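Local coordinates for thymine dioxygenase (Neurospora crassa, PDB 5C3Q), which probably hydroxylates the methyl group of thymine as a 2-oxoglutarate-dependent non-haem iron dioxygenase, and is captured here with both compounds and nickel(II) in place of iron, at residues A[258-261]-A[262-265]; A[32-35]-A[36-40]; A[17-20]-A[21-24]; A[161-164]-A[165-169]; A[58-61]-A[62-66]. All coordinates share one frame; numbering follows the deposited sequence.

Contact 1 (A[258-261]-A[262-265]). With EDO (1,2-ethanediol), chain K.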
loop_
_atom_site.group_PDB
_atom_site.type_symbol
_atom_site.label_atom_id
_atom_site.label_comp_id
_atom_site.label_asym_id
_atom_site.label_seq_id
_atom_site.Cartn_x
_atom_site.Cartn_y
_atom_site.Cartn_z
ATOM N N ASP A 258 -8.201 -4.575 3.621
ATOM C CA ASP A 258 -9.552 -4.918 4.051
ATOM C C ASP A 258 -9.962 -6.332 3.689
ATOM O O ASP A 258 -10.700 -6.966 4.435
ATOM C CB ASP A 258 -10.556 -3.899 3.507
ATOM C CG ASP A 258 -10.356 -2.517 4.105
ATOM O OD1 ASP A 258 -9.738 -2.431 5.196
ATOM O OD2 ASP A 258 -10.809 -1.520 3.497
ATOM N N LEU A 259 -9.477 -6.837 2.557
ATOM C CA LEU A 259 -9.828 -8.184 2.138
ATOM C C LEU A 259 -9.198 -9.218 3.084
ATOM O O LEU A 259 -9.849 -10.196 3.458
ATOM C CB LEU A 259 -9.418 -8.417 0.674
ATOM C CG LEU A 259 -10.315 -9.213 -0.282
ATOM C CD1 LEU A 259 -11.809 -9.101 0.005
ATOM C CD2 LEU A 259 -10.019 -8.777 -1.716
ATOM N N LEU A 260 -7.951 -8.997 3.496
ATOM C CA LEU A 260 -7.310 -9.906 4.462
ATOM C C LEU A 260 -7.989 -9.834 5.833
ATOM O O LEU A 260 -8.194 -10.853 6.476
ATOM C CB LEU A 260 -5.804 -9.630 4.588
ATOM C CG LEU A 260 -5.021 -10.528 5.557
ATOM C CD1 LEU A 260 -5.228 -12.009 5.264
ATOM C CD2 LEU A 260 -3.539 -10.192 5.507
ATOM N N ALA A 261 -8.344 -8.630 6.268
ATOM C CA ALA A 261 -9.101 -8.453 7.510
ATOM C C ALA A 261 -10.347 -9.333 7.498
ATOM O O ALA A 261 -10.585 -10.118 8.416
ATOM C CB ALA A 261 -9.491 -6.992 7.686
ATOM N N ARG A 262 -11.113 -9.207 6.422
ATOM C CA ARG A 262 -12.335 -9.980 6.223
ATOM C C ARG A 262 -12.060 -11.489 6.100
ATOM O O ARG A 262 -12.741 -12.307 6.708
ATOM C CB ARG A 262 -13.022 -9.475 4.959
ATOM C CG ARG A 262 -14.353 -10.117 4.669
ATOM C CD ARG A 262 -14.820 -9.763 3.275
ATOM N NE ARG A 262 -16.140 -10.337 3.050
ATOM C CZ ARG A 262 -17.245 -9.655 2.765
ATOM N NH1 ARG A 262 -17.225 -8.333 2.615
ATOM N NH2 ARG A 262 -18.379 -10.325 2.604
ATOM N N TRP A 263 -11.070 -11.832 5.282
ATOM C CA TRP A 263 -10.612 -13.219 5.080
ATOM C C TRP A 263 -10.226 -13.906 6.402
ATOM O O TRP A 263 -10.504 -15.091 6.612
ATOM C CB TRP A 263 -9.404 -13.177 4.144
ATOM C CG TRP A 263 -9.064 -14.424 3.402
ATOM C CD1 TRP A 263 -9.726 -15.616 3.417
ATOM C CD2 TRP A 263 -7.990 -14.570 2.474
ATOM N NE1 TRP A 263 -9.108 -16.510 2.573
ATOM C CE2 TRP A 263 -8.040 -15.889 1.979
ATOM C CE3 TRP A 263 -6.980 -13.714 2.018
ATOM C CZ2 TRP A 263 -7.119 -16.372 1.047
ATOM C CZ3 TRP A 263 -6.064 -14.197 1.094
ATOM C CH2 TRP A 263 -6.143 -15.512 0.619
ATOM N N SER A 264 -9.603 -13.136 7.290
ATOM C CA SER A 264 -9.144 -13.612 8.594
ATOM C C SER A 264 -10.230 -13.593 9.671
ATOM O O SER A 264 -9.949 -13.873 10.840
ATOM C CB SER A 264 -7.965 -12.747 9.053
ATOM O OG SER A 264 -8.396 -11.467 9.485
ATOM N N ASN A 265 -11.458 -13.250 9.284
ATOM C CA ASN A 265 -12.566 -13.097 10.218
ATOM C C ASN A 265 -12.281 -12.040 11.284
ATOM O O ASN A 265 -12.620 -12.219 12.454
ATOM C CB ASN A 265 -12.919 -14.438 10.874
ATOM C CG ASN A 265 -14.336 -14.457 11.413
ATOM O OD1 ASN A 265 -15.256 -14.016 10.736
ATOM N ND2 ASN A 265 -14.516 -14.947 12.641
HETATM C C1 EDO K . -20.773 -8.457 1.294
HETATM O O1 EDO K . -21.393 -9.408 2.175
HETATM C C2 EDO K . -20.254 -7.294 2.131
HETATM O O2 EDO K . -19.135 -6.642 1.517
#
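A Schellman motif ends the short helix 258-263, the last turn closing where Ser-264 and Asn-265 fold back on Leu-260, Ala-261 and Arg-262. Asn-265, with positive phi, sends its N to Arg-262 O (3.0 Å), while Ser-264 N bonds to Leu-260 O (2.8 Å). Ser-264 OG, set by chi1 74° between its own N and carbonyl carbon, faces two carbonyls at once: Ala-261 O at 2.8 Å and Leu-260 O at 3.1 Å, its proton serving one or the other. The same OG accepts from Ile-268 N, which ties the helix end to the following chain. Leu-260 lays CD1 obliquely beside the indole of Trp-263, 4.1 Å from CE3. Arg-262 reaches outward as an extended chain, and NH1 donates to O2 of an ethanediol (chain K, 2.8 Å) near the guanidinium plane; NH2 holds the other ethanediol oxygen and also Glu-319 O. A methionine in place of Arg-262 would probably leave the Glu-319 carbonyl without this donor, and the thioether chain, with no bond to hold its end, free to turn. Asp-258, at the start of the helix, hydrogen-bonds to Thr-217 and Ser-270 and forms a salt bridge with Arg-330, its side chain about 6 Å from that of the metal ligand Asp-218. Around the helix, Trp-263 meets Phe-180 and Phe-183 edge-to-face, Leu-260 packs on helix 147-173, and Leu-259 touches strand 321-322 and helix 323-332.

Contact 2 (A[32-35]-A[36-40])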
loop_
_atom_site.group_PDB
_atom_site.type_symbol
_atom_site.label_atom_id
_atom_site.label_comp_id
_atom_site.label_asym_id
_atom_site.label_seq_id
_atom_site.Cartn_x
_atom_site.Cartn_y
_atom_site.Cartn_z
ATOM N N LEU A 32 9.702 -20.080 13.064
ATOM C CA LEU A 32 8.405 -20.025 13.730
ATOM C C LEU A 32 8.271 -18.788 14.617
ATOM O O LEU A 32 7.236 -18.118 14.598
ATOM C CB LEU A 32 8.174 -21.290 14.564
ATOM C CG LEU A 32 6.810 -21.396 15.253
ATOM C CD1 LEU A 32 5.675 -21.412 14.236
ATOM C CD2 LEU A 32 6.751 -22.636 16.127
ATOM N N GLU A 33 9.312 -18.485 15.390
ATOM C CA GLU A 33 9.312 -17.282 16.229
ATOM C C GLU A 33 9.060 -16.034 15.381
ATOM O O GLU A 33 8.276 -15.162 15.753
ATOM C CB GLU A 33 10.641 -17.131 16.979
ATOM C CG GLU A 33 10.687 -15.930 17.919
ATOM C CD GLU A 33 12.037 -15.749 18.598
ATOM O OE1 GLU A 33 12.060 -15.610 19.840
ATOM O OE2 GLU A 33 13.077 -15.745 17.897
ATOM N N THR A 34 9.737 -15.956 14.243
ATOM C CA THR A 34 9.631 -14.801 13.361
ATOM C C THR A 34 8.239 -14.722 12.720
ATOM O O THR A 34 7.649 -13.648 12.639
ATOM C CB THR A 34 10.727 -14.841 12.276
ATOM O OG1 THR A 34 12.010 -14.958 12.905
ATOM C CG2 THR A 34 10.708 -13.581 11.437
ATOM N N ALA A 35 7.724 -15.863 12.272
ATOM C CA ALA A 35 6.393 -15.930 11.678
ATOM C C ALA A 35 5.320 -15.491 12.674
ATOM O O ALA A 35 4.413 -14.732 12.325
ATOM C CB ALA A 35 6.109 -17.336 11.176
ATOM N N LYS A 36 5.431 -15.968 13.915
ATOM C CA LYS A 36 4.512 -15.569 14.984
ATOM C C LYS A 36 4.572 -14.072 15.280
ATOM O O LYS A 36 3.543 -13.460 15.577
ATOM C CB LYS A 36 4.787 -16.362 16.268
ATOM C CG LYS A 36 4.330 -17.811 16.210
ATOM C CD LYS A 36 4.747 -18.574 17.456
ATOM C CE LYS A 36 4.162 -19.974 17.468
ATOM N NZ LYS A 36 4.512 -20.706 18.714
ATOM N N ALA A 37 5.770 -13.490 15.208
ATOM C CA ALA A 37 5.944 -12.051 15.437
ATOM C C ALA A 37 5.274 -11.236 14.328
ATOM O O ALA A 37 4.625 -10.224 14.597
ATOM C CB ALA A 37 7.423 -11.698 15.529
ATOM N N ILE A 38 5.446 -11.688 13.088
ATOM C CA ILE A 38 4.790 -11.077 11.934
ATOM C C ILE A 38 3.271 -11.132 12.104
ATOM O O ILE A 38 2.596 -10.113 11.998
ATOM C CB ILE A 38 5.221 -11.763 10.618
ATOM C CG1 ILE A 38 6.682 -11.411 10.302
ATOM C CG2 ILE A 38 4.318 -11.359 9.460
ATOM C CD1 ILE A 38 7.331 -12.294 9.253
ATOM N N LEU A 39 2.745 -12.323 12.380
ATOM C CA LEU A 39 1.310 -12.496 12.591
ATOM C C LEU A 39 0.786 -11.639 13.748
ATOM O O LEU A 39 -0.240 -10.986 13.616
ATOM C CB LEU A 39 0.969 -13.963 12.842
ATOM C CG LEU A 39 -0.514 -14.252 13.097
ATOM C CD1 LEU A 39 -1.370 -13.828 11.912
ATOM C CD2 LEU A 39 -0.730 -15.720 13.417
ATOM N N HIS A 40 1.494 -11.639 14.871
ATOM C CA HIS A 40 1.078 -10.849 16.027
ATOM C C HIS A 40 0.979 -9.363 15.671
ATOM O O HIS A 40 0.051 -8.681 16.106
ATOM C CB HIS A 40 2.031 -11.057 17.201
ATOM C CG HIS A 40 1.586 -10.382 18.461
ATOM N ND1 HIS A 40 0.565 -10.872 19.246
ATOM C CD2 HIS A 40 2.015 -9.252 19.064
ATOM C CE1 HIS A 40 0.387 -10.075 20.282
ATOM N NE2 HIS A 40 1.255 -9.083 20.196
#
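Leu-32 and Lys-36 meet one helical turn apart, the aliphatic chain of the lysine running across the leucine's branched end. Lys-36 CE comes to 3.7 Å from Leu-32 CG and to 3.8 Å from Leu-32 CD1, and NZ sits at the second methyl, 3.9 Å from Leu-32 CD2. The lysine gets there by turning CG anti to its carbonyl carbon (chi1 -73°) and then staying fully extended, which leads the chain back along the helix over Leu-32 O. This is i to i+4 side-chain packing along an alpha-helix, in the N-terminal part of the dioxygenase fold and away from the active site; methylenes make the contact and carry the ammonium group past the apolar part. On another side of the helix, Ile-38 folds CG1 back in the same sense, bringing it within 3.4 Å of Thr-34 O. Beneath these side chains lies the regular backbone ladder: Lys-36 N to Leu-32 O (2.9 Å), Ala-37 N to Glu-33 O, Ile-38 N to Thr-34 O and Leu-39 N to Ala-35 O (2.9 Å). Thr-34 OG1 bonds to Leu-30 O one turn back, so this buried hydroxyl is satisfied within its own helix. Around helix 28-44, Leu-32, Ala-35, Ile-38 and Leu-39 pack on helix 147-173, Thr-34 and Ala-35 on helix 21-25, and Thr-34, Ala-37 and Ile-38 on Ile-18 of strand 13-19.

Contact 3 (A[17-20]-A[21-24]); sequences LIDF and SKFL
Asp-19 closes the strand and Ser-21 opens the helix, the turn between them held by Lys-22 N, which bonds to Asp-19 O (3.1 Å) from well above the carbonyl plane. One residue on, Phe-20 O takes two donors: Phe-23 N at 2.9 Å, again above the plane, and Leu-24 N at 3.2 Å, lying in it. The carboxylate of Asp-19 caps this first turn. Its OD1 receives Ser-21 OG (2.6 Å) on the syn side, tilted out of the carboxylate plane, and, by a weak bond, Ser-21 N (3.0 Å). With chi1 at 75°, the serine hydroxyl sits between its N and carbonyl carbon, turned back to the acid. This N-terminal cap marks a strand-to-helix junction, where strand 13-19 of the main sheet leads through Phe-20 into helix 21-25. Lys-22 crosses Asp-19 at about a right angle, with CE 3.8 Å from Asp-19 OD2. Phe-20 points the same way as Phe-23, the rings inclined at 35° and Phe-20 CZ 4.0 Å from Phe-23 CD2. Leu-24 CD1 approaches the Phe-20 ring obliquely, at 3.7 Å from CE2. Phe-20, Phe-23 and Leu-24 all rest on helix 147-173, while Asp-19 OD2 has a weak bond from Asn-52.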
loop_
_atom_site.group_PDB
_atom_site.type_symbol
_atom_site.label_atom_id
_atom_site.label_comp_id
_atom_site.label_asym_id
_atom_site.label_seq_id
_atom_site.Cartn_x
_atom_site.Cartn_y
_atom_site.Cartn_z
ATOM N N LEU A 17 9.390 -4.116 14.390
ATOM C CA LEU A 17 10.419 -4.196 13.370
ATOM C C LEU A 17 10.873 -5.641 13.345
ATOM O O LEU A 17 11.301 -6.166 14.368
ATOM C CB LEU A 17 11.592 -3.289 13.730
ATOM C CG LEU A 17 12.823 -3.337 12.830
ATOM C CD1 LEU A 17 12.471 -2.992 11.393
ATOM C CD2 LEU A 17 13.883 -2.387 13.377
ATOM N N ILE A 18 10.769 -6.283 12.187
ATOM C CA ILE A 18 11.051 -7.712 12.071
ATOM C C ILE A 18 12.084 -7.950 10.974
ATOM O O ILE A 18 11.995 -7.377 9.886
ATOM C CB ILE A 18 9.753 -8.510 11.801
ATOM C CG1 ILE A 18 8.821 -8.395 13.012
ATOM C CG2 ILE A 18 10.062 -9.977 11.529
ATOM C CD1 ILE A 18 7.384 -8.770 12.753
ATOM N N ASP A 19 13.078 -8.777 11.288
ATOM C CA ASP A 19 14.120 -9.142 10.341
ATOM C C ASP A 19 13.611 -10.310 9.504
ATOM O O ASP A 19 13.598 -11.449 9.962
ATOM C CB ASP A 19 15.400 -9.528 11.092
ATOM C CG ASP A 19 16.527 -9.939 10.167
ATOM O OD1 ASP A 19 16.263 -10.323 9.007
ATOM O OD2 ASP A 19 17.692 -9.885 10.606
ATOM N N PHE A 20 13.202 -10.025 8.272
ATOM C CA PHE A 20 12.541 -11.034 7.444
ATOM C C PHE A 20 13.466 -12.186 7.045
ATOM O O PHE A 20 13.000 -13.305 6.823
ATOM C CB PHE A 20 11.922 -10.393 6.198
ATOM C CG PHE A 20 10.888 -11.254 5.530
ATOM C CD1 PHE A 20 9.723 -11.597 6.197
ATOM C CD2 PHE A 20 11.075 -11.717 4.238
ATOM C CE1 PHE A 20 8.761 -12.390 5.589
ATOM C CE2 PHE A 20 10.119 -12.511 3.626
ATOM C CZ PHE A 20 8.961 -12.845 4.299
ATOM N N SER A 21 14.770 -11.919 6.968
ATOM C CA SER A 21 15.741 -12.953 6.620
ATOM C C SER A 21 15.706 -14.111 7.625
ATOM O O SER A 21 16.026 -15.246 7.282
ATOM C CB SER A 21 17.157 -12.366 6.524
ATOM O OG SER A 21 17.708 -12.111 7.804
ATOM N N LYS A 22 15.306 -13.820 8.859
ATOM C CA LYS A 22 15.179 -14.854 9.887
ATOM C C LYS A 22 13.996 -15.809 9.642
ATOM O O LYS A 22 14.043 -16.963 10.067
ATOM C CB LYS A 22 15.118 -14.215 11.278
ATOM C CG LYS A 22 16.422 -13.503 11.630
ATOM C CD LYS A 22 16.421 -12.892 13.022
ATOM C CE LYS A 22 17.833 -12.470 13.415
ATOM N NZ LYS A 22 17.903 -11.882 14.781
ATOM N N PHE A 23 12.951 -15.344 8.954
ATOM C CA PHE A 23 11.884 -16.251 8.505
ATOM C C PHE A 23 12.355 -17.095 7.318
ATOM O O PHE A 23 12.078 -18.291 7.250
ATOM C CB PHE A 23 10.605 -15.498 8.122
ATOM C CG PHE A 23 9.553 -16.383 7.505
ATOM C CD1 PHE A 23 8.848 -17.291 8.284
ATOM C CD2 PHE A 23 9.292 -16.337 6.140
ATOM C CE1 PHE A 23 7.893 -18.125 7.720
ATOM C CE2 PHE A 23 8.333 -17.162 5.568
ATOM C CZ PHE A 23 7.632 -18.059 6.358
ATOM N N LEU A 24 13.069 -16.470 6.386
ATOM C CA LEU A 24 13.499 -17.152 5.168
ATOM C C LEU A 24 14.684 -18.101 5.375
ATOM O O LEU A 24 14.721 -19.168 4.766
ATOM C CB LEU A 24 13.837 -16.133 4.076
ATOM C CG LEU A 24 12.671 -15.293 3.547
ATOM C CD1 LEU A 24 13.178 -14.314 2.501
ATOM C CD2 LEU A 24 11.562 -16.161 2.962
#

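Contact 4 (A[161-164]-A[165-169])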
loop_
_atom_site.group_PDB
_atom_site.type_symbol
_atom_site.label_atom_id
_atom_site.label_comp_id
_atom_site.label_asym_id
_atom_site.label_seq_id
_atom_site.Cartn_x
_atom_site.Cartn_y
_atom_site.Cartn_z
ATOM N N LEU A 161 7.756 -11.420 -2.820
ATOM C CA LEU A 161 7.700 -11.060 -1.395
ATOM C C LEU A 161 6.297 -11.235 -0.807
ATOM O O LEU A 161 6.148 -11.669 0.337
ATOM C CB LEU A 161 8.186 -9.623 -1.180
ATOM C CG LEU A 161 8.281 -9.128 0.265
ATOM C CD1 LEU A 161 9.128 -10.055 1.124
ATOM C CD2 LEU A 161 8.844 -7.714 0.301
ATOM N N HIS A 162 5.272 -10.897 -1.583
ATOM C CA HIS A 162 3.886 -11.135 -1.174
ATOM C C HIS A 162 3.678 -12.598 -0.791
ATOM O O HIS A 162 3.143 -12.902 0.280
ATOM C CB HIS A 162 2.923 -10.761 -2.304
ATOM C CG HIS A 162 1.480 -11.007 -1.985
ATOM N ND1 HIS A 162 0.564 -11.383 -2.941
ATOM C CD2 HIS A 162 0.794 -10.923 -0.820
ATOM C CE1 HIS A 162 -0.624 -11.525 -2.380
ATOM N NE2 HIS A 162 -0.512 -11.249 -1.094
ATOM N N ILE A 163 4.102 -13.494 -1.675
ATOM C CA ILE A 163 3.960 -14.929 -1.444
ATOM C C ILE A 163 4.642 -15.329 -0.132
ATOM O O ILE A 163 4.076 -16.093 0.644
ATOM C CB ILE A 163 4.502 -15.747 -2.641
ATOM C CG1 ILE A 163 3.562 -15.586 -3.842
ATOM C CG2 ILE A 163 4.635 -17.230 -2.296
ATOM C CD1 ILE A 163 4.176 -15.968 -5.175
ATOM N N GLU A 164 5.830 -14.784 0.127
ATOM C CA GLU A 164 6.592 -15.138 1.331
ATOM C C GLU A 164 5.969 -14.578 2.609
ATOM O O GLU A 164 5.969 -15.248 3.635
ATOM C CB GLU A 164 8.056 -14.681 1.218
ATOM C CG GLU A 164 8.838 -15.285 0.052
ATOM C CD GLU A 164 9.227 -16.745 0.245
ATOM O OE1 GLU A 164 8.684 -17.427 1.147
ATOM O OE2 GLU A 164 10.090 -17.225 -0.532
ATOM N N VAL A 165 5.442 -13.356 2.552
ATOM C CA VAL A 165 4.762 -12.770 3.710
ATOM C C VAL A 165 3.510 -13.573 4.067
ATOM O O VAL A 165 3.247 -13.812 5.240
ATOM C CB VAL A 165 4.402 -11.279 3.504
ATOM C CG1 VAL A 165 3.539 -10.766 4.653
ATOM C CG2 VAL A 165 5.664 -10.436 3.405
ATOM N N MET A 166 2.749 -13.999 3.061
ATOM C CA MET A 166 1.570 -14.835 3.306
ATOM C C MET A 166 1.972 -16.188 3.900
ATOM O O MET A 166 1.278 -16.710 4.775
ATOM C CB MET A 166 0.743 -15.031 2.033
ATOM C CG MET A 166 0.119 -13.757 1.465
ATOM S SD MET A 166 -0.707 -12.661 2.643
ATOM C CE MET A 166 -2.129 -13.633 3.125
ATOM N N ARG A 167 3.100 -16.738 3.446
ATOM C CA ARG A 167 3.643 -17.961 4.046
ATOM C C ARG A 167 3.977 -17.754 5.524
ATOM O O ARG A 167 3.695 -18.623 6.340
ATOM C CB ARG A 167 4.878 -18.458 3.289
ATOM C CG ARG A 167 4.538 -19.138 1.982
ATOM C CD ARG A 167 5.772 -19.504 1.176
ATOM N NE ARG A 167 5.387 -20.052 -0.119
ATOM C CZ ARG A 167 6.229 -20.363 -1.101
ATOM N NH1 ARG A 167 7.538 -20.185 -0.961
ATOM N NH2 ARG A 167 5.755 -20.859 -2.240
ATOM N N ALA A 168 4.564 -16.608 5.865
ATOM C CA ALA A 168 4.835 -16.278 7.272
ATOM C C ALA A 168 3.548 -16.198 8.083
ATOM O O ALA A 168 3.486 -16.686 9.206
ATOM C CB ALA A 168 5.607 -14.973 7.383
ATOM N N ILE A 169 2.518 -15.585 7.510
ATOM C CA ILE A 169 1.213 -15.534 8.158
ATOM C C ILE A 169 0.669 -16.948 8.410
ATOM O O ILE A 169 0.172 -17.236 9.494
ATOM C CB ILE A 169 0.214 -14.688 7.345
ATOM C CG1 ILE A 169 0.588 -13.204 7.466
ATOM C CG2 ILE A 169 -1.211 -14.930 7.816
ATOM C CD1 ILE A 169 -0.155 -12.292 6.518
#
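Leu-161 to Ile-169 run as unbroken alpha-helix, with Val-165 N, Met-166 N, Arg-167 N and Ala-168 N each bonded to the carbonyl four residues back, from Leu-161 O to Glu-164 O. Arg-167 is the hub of the outer side chains. Its extended chain lies alongside Ile-163, whose CG2 sits over one face of the guanidinium, toward its rim, 3.6 Å from NE and 3.7 Å from CZ. Glu-164, bent at chi2 (-74°), swings its carboxylate round to the arginine at nearly a right angle to the guanidinium plane. Its OE1 lies 3.6 Å from Arg-167 CD and makes only a long salt bridge to NH1, 3.7 Å away. The stronger charge partner is Asp-181, which binds NH2. Shortening Arg-167 to an alanine is likely to leave Asp-181 without its salt-bridge mate and to uncover the methyl of Ile-163. Met-166, one residue before the arginine, curls at chi2 and chi3 so that CG rests 3.6 Å from His-162 NE2, approaching the imidazole obliquely. Its SD follows at 4.0 Å from His-162 NE2, 65° off the ring normal, an oblique sulfur-aromatic contact. Leu-161 and Val-165 touch more lightly, CD1 to CG2 at 4.2 Å. Helix 147-173 thereby presents Leu-161, His-162 and Val-165 to strand 222-227, Ile-163 to helix 181-184, and Glu-164, Arg-167 and Ala-168 to Phe-23 and Leu-24 of helix 21-25.

Contact 5 (A[58-61]-A[62-66]). With EDO (1,2-ethanediol), chain L.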
loop_
_atom_site.group_PDB
_atom_site.type_symbol
_atom_site.label_atom_id
_atom_site.label_comp_id
_atom_site.label_asym_id
_atom_site.label_seq_id
_atom_site.Cartn_x
_atom_site.Cartn_y
_atom_site.Cartn_z
ATOM N N ASP A 58 20.176 -1.383 -3.393
ATOM C CA ASP A 58 20.649 -0.662 -4.583
ATOM C C ASP A 58 19.636 -0.743 -5.728
ATOM O O ASP A 58 19.480 0.218 -6.477
ATOM C CB ASP A 58 22.041 -1.130 -5.033
ATOM C CG ASP A 58 22.054 -2.556 -5.557
ATOM O OD1 ASP A 58 21.390 -3.426 -4.954
ATOM O OD2 ASP A 58 22.745 -2.806 -6.570
ATOM N N PHE A 59 18.940 -1.871 -5.852
ATOM C CA PHE A 59 17.873 -1.989 -6.848
ATOM C C PHE A 59 16.681 -1.101 -6.482
ATOM O O PHE A 59 16.124 -0.435 -7.351
ATOM C CB PHE A 59 17.421 -3.441 -7.044
ATOM C CG PHE A 59 16.352 -3.602 -8.096
ATOM C CD1 PHE A 59 16.577 -3.179 -9.402
ATOM C CD2 PHE A 59 15.119 -4.157 -7.781
ATOM C CE1 PHE A 59 15.597 -3.310 -10.373
ATOM C CE2 PHE A 59 14.137 -4.297 -8.750
ATOM C CZ PHE A 59 14.376 -3.870 -10.047
ATOM N N ARG A 60 16.306 -1.081 -5.202
ATOM C CA ARG A 60 15.232 -0.195 -4.721
ATOM C C ARG A 60 15.550 1.274 -5.007
ATOM O O ARG A 60 14.684 2.030 -5.442
ATOM C CB ARG A 60 14.998 -0.385 -3.218
ATOM C CG ARG A 60 14.162 0.713 -2.565
ATOM C CD ARG A 60 13.975 0.446 -1.084
ATOM N NE ARG A 60 13.272 1.524 -0.393
ATOM C CZ ARG A 60 12.854 1.466 0.873
ATOM N NH1 ARG A 60 12.225 2.504 1.408
ATOM N NH2 ARG A 60 13.056 0.377 1.610
ATOM N N GLU A 61 16.793 1.667 -4.752
ATOM C CA GLU A 61 17.252 3.029 -5.031
ATOM C C GLU A 61 17.104 3.368 -6.522
ATOM O O GLU A 61 16.632 4.445 -6.880
ATOM C CB GLU A 61 18.708 3.187 -4.591
ATOM C CG GLU A 61 19.156 4.622 -4.385
ATOM C CD GLU A 61 20.593 4.718 -3.901
ATOM O OE1 GLU A 61 21.038 3.831 -3.134
ATOM O OE2 GLU A 61 21.280 5.688 -4.285
ATOM N N HIS A 62 17.504 2.429 -7.377
ATOM C CA HIS A 62 17.345 2.558 -8.825
ATOM C C HIS A 62 15.869 2.691 -9.227
ATOM O O HIS A 62 15.521 3.536 -10.053
ATOM C CB HIS A 62 17.986 1.356 -9.531
ATOM C CG HIS A 62 17.758 1.325 -11.011
ATOM N ND1 HIS A 62 18.297 2.262 -11.867
ATOM C CD2 HIS A 62 17.061 0.462 -11.788
ATOM C CE1 HIS A 62 17.937 1.980 -13.107
ATOM N NE2 HIS A 62 17.187 0.892 -13.086
ATOM N N VAL A 63 15.009 1.869 -8.632
ATOM C CA VAL A 63 13.570 1.919 -8.910
ATOM C C VAL A 63 12.995 3.296 -8.553
ATOM O O VAL A 63 12.230 3.871 -9.335
ATOM C CB VAL A 63 12.809 0.785 -8.181
ATOM C CG1 VAL A 63 11.301 1.006 -8.215
ATOM C CG2 VAL A 63 13.153 -0.561 -8.805
ATOM N N PHE A 64 13.379 3.823 -7.392
ATOM C CA PHE A 64 12.968 5.177 -6.983
ATOM C C PHE A 64 13.473 6.256 -7.940
ATOM O O PHE A 64 12.730 7.171 -8.288
ATOM C CB PHE A 64 13.430 5.492 -5.554
ATOM C CG PHE A 64 12.434 5.108 -4.497
ATOM C CD1 PHE A 64 12.325 3.792 -4.068
ATOM C CD2 PHE A 64 11.602 6.063 -3.931
ATOM C CE1 PHE A 64 11.407 3.435 -3.100
ATOM C CE2 PHE A 64 10.677 5.710 -2.959
ATOM C CZ PHE A 64 10.584 4.396 -2.543
ATOM N N ASN A 65 14.732 6.155 -8.358
ATOM C CA ASN A 65 15.289 7.079 -9.353
ATOM C C ASN A 65 14.528 7.007 -10.680
ATOM O O ASN A 65 14.267 8.031 -11.314
ATOM C CB ASN A 65 16.772 6.784 -9.605
ATOM C CG ASN A 65 17.667 7.178 -8.436
ATOM O OD1 ASN A 65 17.409 8.160 -7.738
ATOM N ND2 ASN A 65 18.746 6.425 -8.240
ATOM N N THR A 66 14.173 5.793 -11.089
ATOM C CA THR A 66 13.407 5.573 -12.312
ATOM C C THR A 66 12.001 6.168 -12.197
ATOM O O THR A 66 11.496 6.769 -13.149
ATOM C CB THR A 66 13.329 4.069 -12.648
ATOM O OG1 THR A 66 14.648 3.511 -12.634
ATOM C CG2 THR A 66 12.714 3.843 -14.018
HETATM C C1 EDO L . 15.542 -1.818 0.660
HETATM O O1 EDO L . 14.144 -2.065 0.838
HETATM C C2 EDO L . 16.322 -2.965 1.271
HETATM O O2 EDO L . 15.747 -4.203 0.845
#
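Val-63 N bonds to Phe-59 O at 2.9 Å, one rung of helix 57-71, and the side chains of the same two residues meet beside it. Over one face of the Phe-59 ring sits a methyl of Val-63: CG2 is 3.9 Å from the ring centroid and 16° off the normal, a CH-pi contact one turn apart. The phenyl is brought there by a first torsion of -178°, which lays CG anti to N and beside the carbonyl carbon. Phe-59 CE1 also lies at the His-62 imidazole edge, 4.3 Å from CD2. NE2 of that imidazole is bonded to Thr-150 OG1. Within the second segment, His-62 O is gripped by Thr-66 OG1 at 2.7 Å and Thr-66 N at 2.8 Å; OG1 comes from above the carbonyl plane and also stands over the centre of the imidazole, covering that face. Arg-60 and Phe-64 run side by side and point the same way, the guanidinium inclined 28° to the ring. Here Arg-60 NE is 3.8 Å from Phe-64 CE1, while the ring turns its edge to Arg-60 O, 3.2 Å from CD1. Arg-60 NH2 donates to O1 of an ethanediol (chain L, 2.8 Å), probably from the crystallisation liquor and also bonded to Ile-55 O. More tellingly, NH2 donates to Thr-251 O, which ties the arginine to strand 251-256; the Arg-60 and Phe-64 side chains both touch Phe-226 of strand 222-227, so polar and apolar contacts together join the helix to the main sheet.

In the fold
Contacts 2, 3 and 4 form one continuous packed region, their centres 9 to 11 Å apart: Ile-18 CD1 reaches Ile-38 N at 3.5 Å, Phe-20 CE2 reaches Leu-161 CD1 at 3.6 Å, and Ala-35 CB lies 3.3 Å from Ala-168 O. Contact 4 extends this to contact 1, where Leu-260 CD1 packs 4.1 Å from Met-166 CE. Contact 5 touches none of the others; its centre is about 32 Å from that of contact 1, on the opposite side of the chain's centre. Both come near the bound ligands: the Asp-258 side chain is about 7 Å from thymine and 9 Å from nickel, and that of Phe-64 about 9 Å from 2-oxoglutarate.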